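Local coordinates for esterase (Xanthomonas oryzae pv. oryzae, PDB 3H2G), which is an esterase that degrades rice cell walls and contributes to bacterial virulence, probably through an alpha/beta-hydrolase type of catalytic machinery, at residues A151-R156 and K195-V200. Numbering follows the deposited sequence.
Sequences AMRAAR and KEFHLV
On one side of the alpha/beta-hydrolase sheet, helix 141-162 meets segment 195-200, which runs into strand 198-205, through two arginines about one helical turn apart; the ends of both side chains reach Glu196 and Phe197. Arg153 grips the carboxylate side-on: NE donates to Glu196 OE1 at 2.8 Å and NH2 to Glu196 OE2 at 2.9 Å, each oxygen met on its syn side, the two flat groups only 9° from coplanar. Glu196 reaches this far because its chain is extended, CG anti to the backbone N (chi1 -179°). Arg153 NH1 also bridges to Asp150, which should help hold the guanidinium.

Arg156 NH1 gives Glu196 O a nearly straight bond of 2.9 Å from above the carbonyl plane. One water links the same NH1 to Glu196 OE1, another joins Arg156 NH2 to His198 N. Being flat, the Phe197 ring can lie against the flat Arg156 guanidinium, about 21° apart, with CE1 3.5 Å from NH1; the aliphatic Arg153 CG packs at the ring edge. Flexible, apolar Met152 suits the buried opposite side, its SD making an oblique Met-aromatic contact. Met152 and Arg156 also touch Val170, whose backbone pairs with His198 and Val200: a helix packed on the parallel part of the sheet, as in alpha/beta hydrolases.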
# COMPACT_ATOMS: atom_id res chain seq x y z
N ALA A 151 0.87 -7.62 -11.75
CA ALA A 151 0.29 -6.42 -12.36
C ALA A 151 1.36 -5.81 -13.26
O ALA A 151 1.06 -5.34 -14.36
CB ALA A 151 -0.12 -5.42 -11.28
N MET A 152 2.60 -5.84 -12.79
CA MET A 152 3.71 -5.29 -13.56
C MET A 152 3.96 -6.15 -14.80
O MET A 152 4.30 -5.63 -15.87
CB MET A 152 4.97 -5.23 -12.70
CG MET A 152 4.84 -4.29 -11.50
SD MET A 152 6.38 -4.13 -10.57
CE MET A 152 7.16 -2.89 -11.50
N ARG A 153 3.79 -7.46 -14.67
CA ARG A 153 3.98 -8.36 -15.79
C ARG A 153 2.93 -8.07 -16.87
O ARG A 153 3.26 -7.95 -18.05
CB ARG A 153 3.86 -9.82 -15.33
CG ARG A 153 5.06 -10.28 -14.52
CD ARG A 153 4.83 -11.65 -13.91
NE ARG A 153 6.07 -12.22 -13.39
CZ ARG A 153 6.13 -13.25 -12.55
NH1 ARG A 153 5.02 -13.84 -12.12
NH2 ARG A 153 7.31 -13.71 -12.16
N ALA A 154 1.68 -7.93 -16.45
CA ALA A 154 0.59 -7.65 -17.38
C ALA A 154 0.73 -6.26 -18.00
O ALA A 154 0.49 -6.08 -19.20
CB ALA A 154 -0.75 -7.78 -16.67
N ALA A 155 1.11 -5.28 -17.19
CA ALA A 155 1.30 -3.93 -17.69
C ALA A 155 2.38 -3.91 -18.78
O ALA A 155 2.27 -3.18 -19.76
CB ALA A 155 1.69 -2.99 -16.55
N ARG A 156 3.43 -4.70 -18.59
CA ARG A 156 4.50 -4.76 -19.58
C ARG A 156 3.98 -5.25 -20.92
O ARG A 156 4.50 -4.87 -21.98
CB ARG A 156 5.64 -5.66 -19.08
CG ARG A 156 6.62 -4.93 -18.16
CD ARG A 156 7.71 -5.85 -17.64
NE ARG A 156 8.84 -5.09 -17.10
CZ ARG A 156 9.89 -5.65 -16.50
NH1 ARG A 156 9.95 -6.96 -16.35
NH2 ARG A 156 10.89 -4.89 -16.06
N LYS A 195 16.29 -11.24 -12.17
CA LYS A 195 16.57 -11.22 -13.60
C LYS A 195 15.42 -10.58 -14.38
O LYS A 195 15.65 -9.82 -15.32
CB LYS A 195 16.82 -12.63 -14.15
CG LYS A 195 17.11 -12.64 -15.65
CD LYS A 195 17.33 -14.04 -16.20
CE LYS A 195 17.61 -13.98 -17.70
NZ LYS A 195 17.90 -15.31 -18.30
N GLU A 196 14.19 -10.87 -13.96
CA GLU A 196 13.01 -10.33 -14.62
C GLU A 196 12.78 -8.84 -14.36
O GLU A 196 12.35 -8.10 -15.25
CB GLU A 196 11.77 -11.12 -14.19
CG GLU A 196 10.47 -10.66 -14.84
CD GLU A 196 9.30 -11.53 -14.46
OE1 GLU A 196 8.17 -11.26 -14.91
OE2 GLU A 196 9.51 -12.50 -13.70
N PHE A 197 13.06 -8.42 -13.13
CA PHE A 197 12.88 -7.02 -12.73
C PHE A 197 14.18 -6.41 -12.23
O PHE A 197 14.66 -6.77 -11.15
CB PHE A 197 11.84 -6.93 -11.62
CG PHE A 197 10.49 -7.45 -12.01
CD1 PHE A 197 9.65 -6.70 -12.82
CD2 PHE A 197 10.06 -8.70 -11.56
CE1 PHE A 197 8.39 -7.19 -13.19
CE2 PHE A 197 8.80 -9.19 -11.92
CZ PHE A 197 7.97 -8.43 -12.74
N HIS A 198 14.76 -5.50 -13.01
CA HIS A 198 15.99 -4.83 -12.62
C HIS A 198 15.63 -3.72 -11.65
O HIS A 198 15.43 -2.57 -12.04
CB HIS A 198 16.70 -4.26 -13.86
CG HIS A 198 17.94 -3.47 -13.54
ND1 HIS A 198 18.73 -3.73 -12.44
CD2 HIS A 198 18.55 -2.46 -14.20
CE1 HIS A 198 19.77 -2.92 -12.44
NE2 HIS A 198 19.68 -2.14 -13.50
N LEU A 199 15.53 -4.08 -10.38
CA LEU A 199 15.16 -3.16 -9.31
C LEU A 199 16.31 -2.23 -8.94
O LEU A 199 17.36 -2.69 -8.48
CB LEU A 199 14.70 -3.97 -8.10
CG LEU A 199 13.95 -3.29 -6.96
CD1 LEU A 199 12.71 -2.58 -7.48
CD2 LEU A 199 13.57 -4.35 -5.93
N VAL A 200 16.12 -0.93 -9.12
CA VAL A 200 17.16 0.04 -8.81
C VAL A 200 16.82 1.01 -7.68
O VAL A 200 17.67 1.76 -7.22
CB VAL A 200 17.53 0.88 -10.06
CG1 VAL A 200 18.08 -0.03 -11.15
CG2 VAL A 200 16.31 1.64 -10.56
O HOH W 1 13.85 -5.09 -15.63
O HOH W 2 7.98 -9.10 -16.72